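Local atomic coordinates of probable aminotransferase (Pseudomonas aeruginosa, PDB entry 5YKR), a protein that belongs to the class-III aminotransferase family of pyridoxal-phosphate-dependent proteins and carries its cofactor covalently bound within a two-subunit assembly. Residues Q134-S138 with A330-L336; Q93-A99 with A341-V346; F145-L149 with F323-G327; T140-R144 with H167-D171; F128-W133 with P279-L284. One frame throughout, in Å; residues are numbered along the deposited sequence.

Contact 1: residues Q134-S138 with A330-L336; sequences QVTTS and AGNALQL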
# COMPACT_ATOMS: atom_id res chain seq x y z
N GLN A 134 -8.27 -1.88 12.23
CA GLN A 134 -8.37 -1.18 10.95
C GLN A 134 -7.61 -1.99 9.92
O GLN A 134 -6.79 -2.85 10.25
CB GLN A 134 -7.76 0.24 11.05
CG GLN A 134 -8.52 1.23 11.89
CD GLN A 134 -9.82 1.72 11.27
OE1 GLN A 134 -9.81 2.75 10.57
NE2 GLN A 134 -10.98 1.03 11.57
N VAL A 135 -7.88 -1.74 8.65
CA VAL A 135 -7.21 -2.41 7.51
C VAL A 135 -6.46 -1.41 6.67
O VAL A 135 -6.95 -0.29 6.45
CB VAL A 135 -8.24 -3.13 6.62
CG1 VAL A 135 -7.63 -3.83 5.42
CG2 VAL A 135 -9.05 -4.10 7.44
N THR A 136 -5.30 -1.80 6.22
CA THR A 136 -4.47 -1.03 5.28
C THR A 136 -4.19 -1.86 4.01
O THR A 136 -4.57 -3.04 3.93
CB THR A 136 -3.17 -0.59 5.91
OG1 THR A 136 -2.40 -1.76 6.15
CG2 THR A 136 -3.37 0.24 7.17
N THR A 137 -3.43 -1.29 3.08
CA THR A 137 -2.98 -2.06 1.88
C THR A 137 -1.60 -2.68 2.04
O THR A 137 -1.14 -3.32 1.09
CB THR A 137 -3.10 -1.21 0.61
OG1 THR A 137 -2.34 -0.03 0.74
CG2 THR A 137 -4.53 -0.84 0.33
N SER A 138 -0.96 -2.50 3.18
CA SER A 138 0.36 -3.16 3.44
C SER A 138 0.74 -3.06 4.92
O SER A 138 0.31 -2.17 5.62
CB SER A 138 1.45 -2.48 2.65
OG SER A 138 1.70 -1.14 3.11
N ALA A 330 -7.93 0.76 0.84
CA ALA A 330 -7.81 0.07 2.12
C ALA A 330 -9.17 -0.35 2.69
O ALA A 330 -10.11 0.42 2.70
CB ALA A 330 -7.11 0.98 3.10
N GLY A 331 -9.21 -1.56 3.24
CA GLY A 331 -10.42 -2.06 3.83
C GLY A 331 -11.51 -2.37 2.84
O GLY A 331 -12.71 -2.25 3.19
N ASN A 332 -11.15 -2.71 1.60
CA ASN A 332 -12.15 -2.93 0.58
C ASN A 332 -12.83 -4.30 0.63
O ASN A 332 -12.37 -5.22 1.31
CB ASN A 332 -11.64 -2.53 -0.81
CG ASN A 332 -10.75 -3.49 -1.50
OD1 ASN A 332 -10.63 -4.66 -1.18
ND2 ASN A 332 -10.11 -2.94 -2.56
N ALA A 333 -13.92 -4.42 -0.11
CA ALA A 333 -14.71 -5.65 -0.05
C ALA A 333 -13.90 -6.89 -0.44
O ALA A 333 -14.05 -7.96 0.15
CB ALA A 333 -15.92 -5.49 -0.97
N LEU A 334 -13.04 -6.73 -1.44
CA LEU A 334 -12.25 -7.88 -1.90
C LEU A 334 -11.26 -8.33 -0.83
O LEU A 334 -11.13 -9.54 -0.55
CB LEU A 334 -11.52 -7.49 -3.20
CG LEU A 334 -10.94 -8.64 -3.97
CD1 LEU A 334 -12.06 -9.50 -4.50
CD2 LEU A 334 -10.07 -8.19 -5.10
N GLN A 335 -10.57 -7.39 -0.18
CA GLN A 335 -9.68 -7.73 0.92
C GLN A 335 -10.41 -8.44 2.03
O GLN A 335 -9.95 -9.46 2.56
CB GLN A 335 -9.05 -6.48 1.54
CG GLN A 335 -7.99 -5.75 0.69
CD GLN A 335 -7.51 -4.51 1.48
OE1 GLN A 335 -8.35 -3.78 2.05
NE2 GLN A 335 -6.21 -4.31 1.58
N LEU A 336 -11.58 -7.91 2.41
CA LEU A 336 -12.30 -8.48 3.53
C LEU A 336 -12.81 -9.91 3.23
O LEU A 336 -12.81 -10.78 4.11
CB LEU A 336 -13.45 -7.56 3.96
CG LEU A 336 -13.10 -6.51 5.03
CD1 LEU A 336 -12.79 -7.17 6.37
CD2 LEU A 336 -11.93 -5.61 4.65

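Contact 2: residues Q93-A99 with A341-V346; sequences QPAVADA and ATFAEV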
# COMPACT_ATOMS: atom_id res chain seq x y z
N GLN A 93 -4.85 -21.20 -2.38
CA GLN A 93 -5.72 -21.87 -1.37
C GLN A 93 -7.15 -21.83 -1.86
O GLN A 93 -7.67 -20.76 -2.17
CB GLN A 93 -5.60 -21.15 -0.02
CG GLN A 93 -4.58 -21.64 0.95
CD GLN A 93 -4.90 -22.95 1.61
OE1 GLN A 93 -6.01 -23.56 1.43
NE2 GLN A 93 -3.92 -23.43 2.40
N PRO A 94 -7.82 -22.99 -2.00
CA PRO A 94 -9.09 -22.98 -2.67
C PRO A 94 -10.18 -22.09 -2.03
O PRO A 94 -10.91 -21.40 -2.76
CB PRO A 94 -9.52 -24.44 -2.68
CG PRO A 94 -8.30 -25.18 -2.49
CD PRO A 94 -7.29 -24.35 -1.81
N ALA A 95 -10.27 -22.07 -0.69
CA ALA A 95 -11.30 -21.25 -0.08
C ALA A 95 -11.05 -19.76 -0.34
O ALA A 95 -12.00 -18.96 -0.49
CB ALA A 95 -11.37 -21.49 1.41
N VAL A 96 -9.77 -19.38 -0.36
CA VAL A 96 -9.41 -18.01 -0.50
C VAL A 96 -9.57 -17.56 -1.95
O VAL A 96 -10.18 -16.52 -2.23
CB VAL A 96 -7.99 -17.73 0.03
CG1 VAL A 96 -7.60 -16.25 -0.12
CG2 VAL A 96 -7.84 -18.16 1.48
N ALA A 97 -9.11 -18.37 -2.88
CA ALA A 97 -9.32 -18.09 -4.30
C ALA A 97 -10.79 -18.03 -4.67
O ALA A 97 -11.21 -17.13 -5.42
CB ALA A 97 -8.61 -19.10 -5.18
N ASP A 98 -11.60 -18.94 -4.10
CA ASP A 98 -13.03 -18.93 -4.34
C ASP A 98 -13.69 -17.66 -3.80
O ASP A 98 -14.57 -17.07 -4.45
CB ASP A 98 -13.73 -20.16 -3.75
CG ASP A 98 -13.49 -21.45 -4.57
OD1 ASP A 98 -12.91 -21.43 -5.70
OD2 ASP A 98 -13.89 -22.49 -4.02
N ALA A 99 -13.27 -17.24 -2.59
CA ALA A 99 -13.82 -16.04 -1.98
C ALA A 99 -13.46 -14.80 -2.82
O ALA A 99 -14.30 -13.89 -3.00
CB ALA A 99 -13.32 -15.86 -0.57
N ALA A 341 -12.04 -15.73 4.44
CA ALA A 341 -11.69 -17.08 4.08
C ALA A 341 -10.42 -17.54 4.75
O ALA A 341 -10.29 -18.69 5.19
CB ALA A 341 -11.58 -17.21 2.58
N THR A 342 -9.41 -16.66 4.81
CA THR A 342 -8.17 -17.03 5.42
C THR A 342 -8.31 -17.37 6.89
O THR A 342 -7.79 -18.42 7.36
CB THR A 342 -7.14 -15.88 5.21
OG1 THR A 342 -6.91 -15.71 3.81
CG2 THR A 342 -5.83 -16.18 5.93
N PHE A 343 -8.97 -16.50 7.65
CA PHE A 343 -9.11 -16.75 9.06
C PHE A 343 -10.05 -17.92 9.38
O PHE A 343 -9.81 -18.69 10.32
CB PHE A 343 -9.55 -15.50 9.80
CG PHE A 343 -8.55 -14.36 9.74
CD1 PHE A 343 -7.23 -14.57 10.11
CD2 PHE A 343 -8.94 -13.09 9.39
CE1 PHE A 343 -6.29 -13.53 10.08
CE2 PHE A 343 -8.03 -12.03 9.39
CZ PHE A 343 -6.71 -12.27 9.70
N ALA A 344 -11.10 -18.07 8.58
CA ALA A 344 -12.11 -19.14 8.89
C ALA A 344 -11.62 -20.52 8.45
O ALA A 344 -11.90 -21.51 9.12
CB ALA A 344 -13.41 -18.81 8.22
N GLU A 345 -10.94 -20.58 7.31
CA GLU A 345 -10.67 -21.85 6.65
C GLU A 345 -9.22 -22.25 6.55
O GLU A 345 -8.95 -23.45 6.38
CB GLU A 345 -11.28 -21.86 5.24
CG GLU A 345 -12.74 -21.48 5.19
CD GLU A 345 -13.67 -22.44 5.88
OE1 GLU A 345 -13.33 -23.65 6.01
OE2 GLU A 345 -14.73 -21.98 6.30
N VAL A 346 -8.28 -21.31 6.69
CA VAL A 346 -6.88 -21.60 6.40
C VAL A 346 -5.99 -21.59 7.65
O VAL A 346 -5.22 -22.50 7.87
CB VAL A 346 -6.35 -20.63 5.33
CG1 VAL A 346 -4.88 -20.86 5.04
CG2 VAL A 346 -7.15 -20.78 4.05

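Contact 3: residues F145-L149 with F323-G327; sequences FVLRL and FGFGG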
# COMPACT_ATOMS: atom_id res chain seq x y z
N PHE A 145 0.95 4.30 9.95
CA PHE A 145 -0.27 4.94 10.44
C PHE A 145 -0.38 4.81 11.96
O PHE A 145 -0.75 5.76 12.62
CB PHE A 145 -1.50 4.35 9.75
CG PHE A 145 -1.54 4.53 8.24
CD1 PHE A 145 -0.73 5.43 7.59
CD2 PHE A 145 -2.44 3.80 7.49
CE1 PHE A 145 -0.77 5.56 6.22
CE2 PHE A 145 -2.50 3.96 6.12
CZ PHE A 145 -1.68 4.85 5.47
N VAL A 146 -0.00 3.65 12.49
CA VAL A 146 0.05 3.49 13.95
C VAL A 146 1.03 4.50 14.54
O VAL A 146 0.75 5.12 15.59
CB VAL A 146 0.37 2.06 14.35
CG1 VAL A 146 0.75 1.97 15.81
CG2 VAL A 146 -0.81 1.15 14.02
N LEU A 147 2.21 4.67 13.90
CA LEU A 147 3.17 5.62 14.48
C LEU A 147 2.59 7.05 14.48
O LEU A 147 2.76 7.79 15.47
CB LEU A 147 4.49 5.56 13.74
CG LEU A 147 5.31 4.28 13.91
CD1 LEU A 147 6.57 4.35 13.02
CD2 LEU A 147 5.66 4.05 15.38
N ARG A 148 1.91 7.44 13.40
CA ARG A 148 1.25 8.75 13.36
C ARG A 148 0.25 8.91 14.51
O ARG A 148 0.25 9.94 15.19
CB ARG A 148 0.53 8.91 12.00
CG ARG A 148 -0.41 10.10 11.93
CD ARG A 148 -1.08 10.26 10.57
NE ARG A 148 -0.15 10.74 9.57
CZ ARG A 148 0.27 11.99 9.43
NH1 ARG A 148 -0.26 12.93 10.13
NH2 ARG A 148 1.26 12.29 8.55
N LEU A 149 -0.60 7.89 14.72
CA LEU A 149 -1.58 7.99 15.76
C LEU A 149 -0.90 8.05 17.14
O LEU A 149 -1.40 8.72 18.04
CB LEU A 149 -2.55 6.80 15.66
CG LEU A 149 -3.49 6.85 14.46
CD1 LEU A 149 -4.23 5.55 14.27
CD2 LEU A 149 -4.50 8.01 14.55
N PHE A 323 -7.08 13.05 7.32
CA PHE A 323 -6.27 13.13 8.55
C PHE A 323 -4.85 12.53 8.39
O PHE A 323 -4.18 12.23 9.36
CB PHE A 323 -6.99 12.53 9.78
CG PHE A 323 -8.38 13.08 9.97
CD1 PHE A 323 -8.58 14.38 10.43
CD2 PHE A 323 -9.48 12.27 9.76
CE1 PHE A 323 -9.85 14.87 10.65
CE2 PHE A 323 -10.74 12.77 9.97
CZ PHE A 323 -10.94 14.08 10.40
N GLY A 324 -4.38 12.40 7.16
CA GLY A 324 -3.01 11.98 6.90
C GLY A 324 -2.78 10.48 6.74
O GLY A 324 -1.63 10.05 6.57
N PHE A 325 -3.86 9.67 6.85
CA PHE A 325 -3.66 8.22 6.76
C PHE A 325 -4.95 7.62 6.17
O PHE A 325 -5.89 8.33 5.82
CB PHE A 325 -3.29 7.60 8.13
CG PHE A 325 -4.38 7.62 9.17
CD1 PHE A 325 -4.76 8.79 9.79
CD2 PHE A 325 -5.00 6.43 9.55
CE1 PHE A 325 -5.74 8.79 10.75
CE2 PHE A 325 -5.98 6.40 10.52
CZ PHE A 325 -6.38 7.59 11.11
N GLY A 326 -4.98 6.31 6.09
CA GLY A 326 -5.97 5.53 5.33
C GLY A 326 -5.48 5.47 3.94
O GLY A 326 -4.39 6.02 3.67
N GLY A 327 -6.28 4.98 3.03
CA GLY A 327 -5.93 4.82 1.63
C GLY A 327 -7.20 4.40 0.88
O GLY A 327 -8.12 3.74 1.45
O HOH W 1 -2.87 13.31 11.58
O HOH W 2 0.55 8.64 7.81

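Contact 4: residues T140-R144 with H167-D171; sequences TDANR and HGSVD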
# COMPACT_ATOMS: atom_id res chain seq x y z
N THR A 140 3.65 -2.13 5.87
CA THR A 140 4.30 -0.83 5.99
C THR A 140 3.31 0.26 6.39
O THR A 140 3.60 1.05 7.33
CB THR A 140 4.95 -0.42 4.65
OG1 THR A 140 6.05 -1.29 4.36
CG2 THR A 140 5.45 0.99 4.70
N ASP A 141 2.18 0.31 5.71
CA ASP A 141 1.24 1.37 5.99
C ASP A 141 0.63 1.22 7.38
O ASP A 141 0.39 2.21 8.07
CB ASP A 141 0.14 1.40 4.94
CG ASP A 141 0.58 2.03 3.65
OD1 ASP A 141 1.74 2.50 3.53
OD2 ASP A 141 -0.31 2.09 2.75
N ALA A 142 0.36 -0.02 7.81
CA ALA A 142 -0.10 -0.23 9.17
C ALA A 142 0.89 0.37 10.18
O ALA A 142 0.53 1.12 11.08
CB ALA A 142 -0.38 -1.69 9.45
N ASN A 143 2.17 0.07 9.97
CA ASN A 143 3.21 0.66 10.86
C ASN A 143 3.25 2.18 10.77
O ASN A 143 3.28 2.85 11.81
CB ASN A 143 4.56 0.01 10.56
CG ASN A 143 4.68 -1.40 11.08
OD1 ASN A 143 4.11 -1.75 12.11
ND2 ASN A 143 5.44 -2.23 10.38
N ARG A 144 3.24 2.75 9.55
CA ARG A 144 3.29 4.21 9.42
C ARG A 144 2.14 4.87 10.14
O ARG A 144 2.29 5.92 10.80
CB ARG A 144 3.19 4.63 7.89
CG ARG A 144 4.36 4.20 7.07
CD ARG A 144 4.39 4.91 5.75
NE ARG A 144 3.25 4.76 4.84
CZ ARG A 144 2.57 5.75 4.31
NH1 ARG A 144 2.66 6.98 4.72
NH2 ARG A 144 1.74 5.46 3.36
N HIS A 167 10.65 -3.24 9.12
CA HIS A 167 9.21 -2.97 9.28
C HIS A 167 8.56 -2.46 7.99
O HIS A 167 7.42 -1.95 8.06
CB HIS A 167 9.00 -2.00 10.42
CG HIS A 167 9.47 -2.56 11.70
ND1 HIS A 167 8.81 -3.58 12.35
CD2 HIS A 167 10.56 -2.27 12.45
CE1 HIS A 167 9.50 -3.93 13.44
NE2 HIS A 167 10.57 -3.15 13.52
N GLY A 168 9.24 -2.64 6.85
CA GLY A 168 8.79 -2.10 5.58
C GLY A 168 9.42 -0.75 5.25
O GLY A 168 10.42 -0.36 5.86
N SER A 169 8.76 -0.03 4.34
CA SER A 169 9.28 1.27 3.88
C SER A 169 8.81 2.37 4.82
O SER A 169 8.16 3.35 4.42
CB SER A 169 8.96 1.50 2.41
OG SER A 169 7.57 1.42 2.12
N VAL A 170 9.21 2.20 6.08
CA VAL A 170 8.89 3.13 7.19
C VAL A 170 10.19 3.93 7.36
O VAL A 170 11.18 3.41 7.91
CB VAL A 170 8.53 2.39 8.49
CG1 VAL A 170 8.29 3.38 9.62
CG2 VAL A 170 7.31 1.49 8.29
N ASP A 171 10.24 5.16 6.84
CA ASP A 171 11.54 5.86 6.74
C ASP A 171 12.19 6.06 8.09
O ASP A 171 13.42 5.93 8.19
CB ASP A 171 11.32 7.22 6.07
CG ASP A 171 10.95 7.14 4.58
OD1 ASP A 171 11.01 6.07 3.94
OD2 ASP A 171 10.64 8.22 4.00
O HOH W 3 7.26 -1.09 1.41

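Contact 5: residues F128-W133 with P279-L284; sequences FGLPYW and PDFFVL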
# COMPACT_ATOMS: atom_id res chain seq x y z
N PHE A 128 -6.71 -12.36 18.17
CA PHE A 128 -5.51 -11.65 18.55
C PHE A 128 -5.64 -10.87 19.87
O PHE A 128 -4.66 -10.28 20.36
CB PHE A 128 -5.04 -10.75 17.42
CG PHE A 128 -4.63 -11.48 16.18
CD1 PHE A 128 -3.61 -12.45 16.20
CD2 PHE A 128 -5.25 -11.21 14.97
CE1 PHE A 128 -3.27 -13.11 15.04
CE2 PHE A 128 -4.90 -11.86 13.83
CZ PHE A 128 -3.91 -12.83 13.85
N GLY A 129 -6.82 -10.90 20.48
CA GLY A 129 -6.96 -10.40 21.83
C GLY A 129 -6.88 -8.92 22.07
O GLY A 129 -6.55 -8.49 23.19
N LEU A 130 -7.09 -8.14 21.04
CA LEU A 130 -7.24 -6.72 21.11
C LEU A 130 -8.60 -6.37 20.50
O LEU A 130 -9.00 -6.97 19.48
CB LEU A 130 -6.12 -5.98 20.39
CG LEU A 130 -4.72 -6.10 20.95
CD1 LEU A 130 -3.71 -5.35 20.10
CD2 LEU A 130 -4.65 -5.59 22.35
N PRO A 131 -9.27 -5.34 21.04
CA PRO A 131 -10.64 -5.12 20.63
C PRO A 131 -10.90 -4.35 19.33
O PRO A 131 -11.91 -4.61 18.70
CB PRO A 131 -11.25 -4.33 21.80
CG PRO A 131 -10.08 -3.70 22.47
CD PRO A 131 -8.98 -4.66 22.33
N TYR A 132 -10.00 -3.44 18.90
CA TYR A 132 -10.32 -2.53 17.81
C TYR A 132 -9.31 -2.64 16.68
O TYR A 132 -8.12 -2.65 16.94
CB TYR A 132 -10.33 -1.08 18.30
CG TYR A 132 -11.43 -0.82 19.31
CD1 TYR A 132 -12.76 -0.67 18.91
CD2 TYR A 132 -11.13 -0.73 20.63
CE1 TYR A 132 -13.78 -0.52 19.84
CE2 TYR A 132 -12.11 -0.56 21.58
CZ TYR A 132 -13.43 -0.43 21.20
OH TYR A 132 -14.42 -0.22 22.11
N TRP A 133 -9.82 -2.64 15.44
CA TRP A 133 -8.99 -2.93 14.27
C TRP A 133 -9.24 -1.92 13.15
O TRP A 133 -10.24 -1.19 13.12
CB TRP A 133 -9.32 -4.36 13.76
CG TRP A 133 -8.97 -5.35 14.80
CD1 TRP A 133 -9.70 -5.67 15.90
CD2 TRP A 133 -7.69 -6.01 14.96
NE1 TRP A 133 -8.97 -6.51 16.73
CE2 TRP A 133 -7.73 -6.70 16.19
CE3 TRP A 133 -6.54 -6.10 14.17
CZ2 TRP A 133 -6.65 -7.47 16.65
CZ3 TRP A 133 -5.46 -6.85 14.64
CH2 TRP A 133 -5.52 -7.52 15.88
N PRO A 279 0.48 -6.69 23.83
CA PRO A 279 0.76 -5.53 22.94
C PRO A 279 -0.24 -4.40 23.19
O PRO A 279 -1.39 -4.67 23.47
CB PRO A 279 0.57 -6.08 21.53
CG PRO A 279 -0.12 -7.35 21.73
CD PRO A 279 0.01 -7.87 23.10
N ASP A 280 0.19 -3.18 23.01
CA ASP A 280 -0.75 -2.05 22.84
C ASP A 280 -1.35 -1.98 21.44
O ASP A 280 -2.49 -1.61 21.28
CB ASP A 280 -0.11 -0.73 23.24
CG ASP A 280 0.35 -0.74 24.66
OD1 ASP A 280 -0.43 -1.18 25.57
OD2 ASP A 280 1.52 -0.30 24.91
N PHE A 281 -0.50 -2.26 20.46
CA PHE A 281 -0.85 -2.33 19.05
C PHE A 281 -0.26 -3.62 18.48
O PHE A 281 0.83 -4.02 18.87
CB PHE A 281 -0.30 -1.15 18.25
CG PHE A 281 -0.87 0.18 18.63
CD1 PHE A 281 -0.32 0.89 19.66
CD2 PHE A 281 -1.92 0.73 17.92
CE1 PHE A 281 -0.81 2.13 20.01
CE2 PHE A 281 -2.43 2.01 18.26
CZ PHE A 281 -1.87 2.68 19.32
N PHE A 282 -0.97 -4.19 17.52
CA PHE A 282 -0.58 -5.44 16.86
C PHE A 282 -0.71 -5.21 15.36
O PHE A 282 -1.75 -4.74 14.90
CB PHE A 282 -1.57 -6.53 17.32
CG PHE A 282 -1.33 -7.89 16.76
CD1 PHE A 282 -1.84 -8.26 15.49
CD2 PHE A 282 -0.63 -8.84 17.51
CE1 PHE A 282 -1.60 -9.52 15.01
CE2 PHE A 282 -0.43 -10.10 17.00
CZ PHE A 282 -0.91 -10.45 15.77
N VAL A 283 0.34 -5.52 14.61
CA VAL A 283 0.35 -5.34 13.16
C VAL A 283 0.61 -6.67 12.45
O VAL A 283 1.51 -7.44 12.85
CB VAL A 283 1.47 -4.33 12.77
CG1 VAL A 283 1.72 -4.28 11.25
CG2 VAL A 283 1.13 -2.96 13.35
N LEU A 284 -0.15 -6.93 11.39
CA LEU A 284 0.02 -8.16 10.61
C LEU A 284 -0.31 -7.97 9.15
O LEU A 284 -1.46 -7.67 8.82
CB LEU A 284 -0.88 -9.26 11.20
CG LEU A 284 -1.02 -10.56 10.39
CD1 LEU A 284 0.35 -11.23 10.13
CD2 LEU A 284 -1.94 -11.50 11.16

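Contact 1: residues Q134-S138 with A330-L336
Q335 holds its CG anti to its own carbonyl carbon (chi1 -71°) and then runs straight through CD, which carries the terminal amide from the first turn of helix 333-346 to the end of strand 132-136, where V135 comes to meet it. CG1 of V135 lies anti to the backbone N, and the two side chains run side by side, pointing opposite ways, with V135 CG1 3.4 Å from Q335 OE1. The same methyl is 3.5 Å from G331 N. Q335 NE2 donates to T136 O at 3.1 Å, approaching from above the carbonyl plane with a bend at the hydrogen (143°); its stronger partner is P293 O, in the loop leading into strand 295-299.

At the other end of the amide, Q335 OE1 accepts from N332 N at 3.0 Å and, weakly, from G331 N. N332 OD1 accepts from Q335 N at 2.9 Å, almost straight, and the pair makes a capping box at the start of the helix. Beside it, A330 CB sits against the backbone, 3.6 Å from V135 O, and T137 CG2 rests on the backbone of A330. The second subunit is close by, with its W41 against V135 and its G291 O bonded to N332 ND2.

With the carbonyl oxygen facing N-H groups and the NH2 facing backbone oxygens, the buried amide of Q335 is fixed in one rotation, and a single side chain both caps its helix and ties it to the strand.

Contact 2: residues Q93-A99 with A341-V346
The flat amide of Q93 has both methyls of V346 over one face: V346 CG1 is 3.8 Å from Q93 NE2, and V346 CG2 is 4.0 Å from Q93 OE1. Q93 is the N-cap residue of helix 94-104, whose start packs roughly antiparallel against the last turns of helix 333-346; the axes of segments 94-99 and 341-346 approach to 9.0 Å, with 148° between their directions. A bend at chi2 folds the Q93 chain back over V346, while its NE2 is held by F89 O.

Alanines let the helices come close further along. A341 CB enters between A95 and A99, lying 3.6 Å from A95 O and 3.8 Å from A99 CB. On the outer side A95 CB meets E345 CB, whose carboxylate then leads away from the interface. V346 closes a wider pi-type turn at 342-346. The helix pair also adjoins the second subunit, whose R105 forms a salt bridge with D98.

V96 carries the buried centre. Its CG2, anti to the carbonyl carbon, touches V346 CG2 at 3.7 Å, the two side chains crossing at about a right angle; the hydroxyl of T342, bonded to A338 O one turn back, brings its OG1 to 3.5 Å from V96 CG2.

Contact 3: residues F145-L149 with F323-G327
R148 and G324 are joined by a water that accepts from R148 NE at 2.8 Å, in the plane of the guanidinium, and donates to G324 O at 2.9 Å. A second water repeats the bridge one residue back, accepting from R148 NH1 and donating to F323 O at 2.8 Å. In this class-III aminotransferase, of fold type I of the pyridoxal-phosphate enzymes, helix 139-154 thus meets the glycine-containing loop between helices 301-310 and 333-346 at the subunit interface. The guanidinium also bonds to H190 O of the second subunit and forms a salt bridge with D171 of that subunit. G324 CA stands 4.0 Å above the guanidinium plane, over its centre; a CB here would run into R148 CZ.

The apolar half belongs to two rings. F325 CB lies over the face of F145, 3.6 Å from the centroid of the F145 ring. With CG between its backbone N and carbonyl carbon (chi1 68°), the F325 ring turns its edge toward that face in an offset edge-to-face pair, centroids 5.8 Å apart and planes at 60°. G326 N covers the same face of F145, toward the rim. H48 of the second subunit stacks on F325, whose backbone O accepts from W49 NE1 of that subunit. At the far end of F325, CZ meets L149 CD2 at 3.9 Å.

Contact 4: residues T140-R144 with H167-D171
T140 faces S169 and G168 along the whole length of its short side chain. CB lies 3.8 Å from S169 N; from there CG2, anti to the backbone N, reaches S169 OG at 3.4 Å, while OG1, on the other branch, takes a hydrogen bond from S169 N at 3.0 Å. T140 OG1 also comes within 3.1 Å of G168 CA, an approach possible because G168 has no side chain where a CB would point at the threonine. A water donates to T140 OG1 and is hydrogen-bonded to S169 OG as well, and the hydroxyl is bonded to OP3 of the modified residue LLP at position 286. T140 thus binds the phosphate group of the cofactor, and the bond from S169 N is consistent with the loop positioning that oxygen.

That loop follows strand 158-162, and helix 139-154 presents its first turns to it, a part of the class-III aminotransferase fold that lines the cofactor site. S169 is the centre of an inverse gamma turn, closed by V170 N to G168 O. One turn further along the helix, N143 ND2 donates to H167 O at 3.1 Å, in the carbonyl plane and on a lone pair, with the amide nearly perpendicular to the imidazole ring. D259 OD2 accepts from both N143 ND2 and H167 ND1. V170 CG2 lies 3.9 Å from N143 CB and from T140 O. R144 passes V170 and grips D141 side-on: its NE and NH2 both reach OD1 of D141, from the same face of the carboxylate, while its NH1 bonds to S169 O of the second subunit.

Contact 5: residues F128-W133 with P279-L284
F128 and F282 form an offset aromatic stack, centroids 4.5 Å apart and planes at 28°. F282 CE1 lies over the centre of the F128 ring, 3.7 Å above its plane, and F128 CD1 meets F282 CZ at 3.4 Å. F282 has its CG anti to the backbone N (chi1 -180°), which lifts the ring off its strand toward F128. W133 joins from a different side: F282 CD1 lies at the indole edge, in its plane, 3.8 Å from W133 CH2.

Apolar contacts flank the stack. L284 CD2 sits 3.6 Å from F128 CZ, while L130 CD1 lies 3.7 Å from F282 CB. The other methyl of L130, CD2, rests on a backbone oxygen, P279 O. Strand 295-299 lies between strands 281-284 and 132-136 in the large mixed sheet, antiparallel to both. On one face W133, which also touches V296 of that strand, reaches F282 across it, while F128 and L130 come in from just before strand 132-136. F281 and V283 point to the other face, which helix 139-154 covers.

A local polar bond runs from W133 NE1 to L130 O, 2.8 Å, from above the carbonyl plane, which would restrain the indole; W41 of the second subunit packs on W133.

From the N terminus, contact 2 opens first, at helix 94-104, and closes last, at the end of helix 333-346, so the other four nest inside its loop. Contact 5 opens next, at the end of helix 115-128, followed by contact 1 on strand 132-136 and contacts 4 and 3 along helix 139-154. Contact 4 closes earliest, within the loops of contacts 1 and 5. Contact 5 then closes at strand 281-284, crossing contacts 1 and 3; contact 3 also crosses contact 4 and lies inside contact 1. Contacts 1, 3, 4 and 5 tie the large sheet to helix 139-154 and the loop before helix 333-346, while contact 2 separately packs that helix's end on helix 94-104; all border the second subunit.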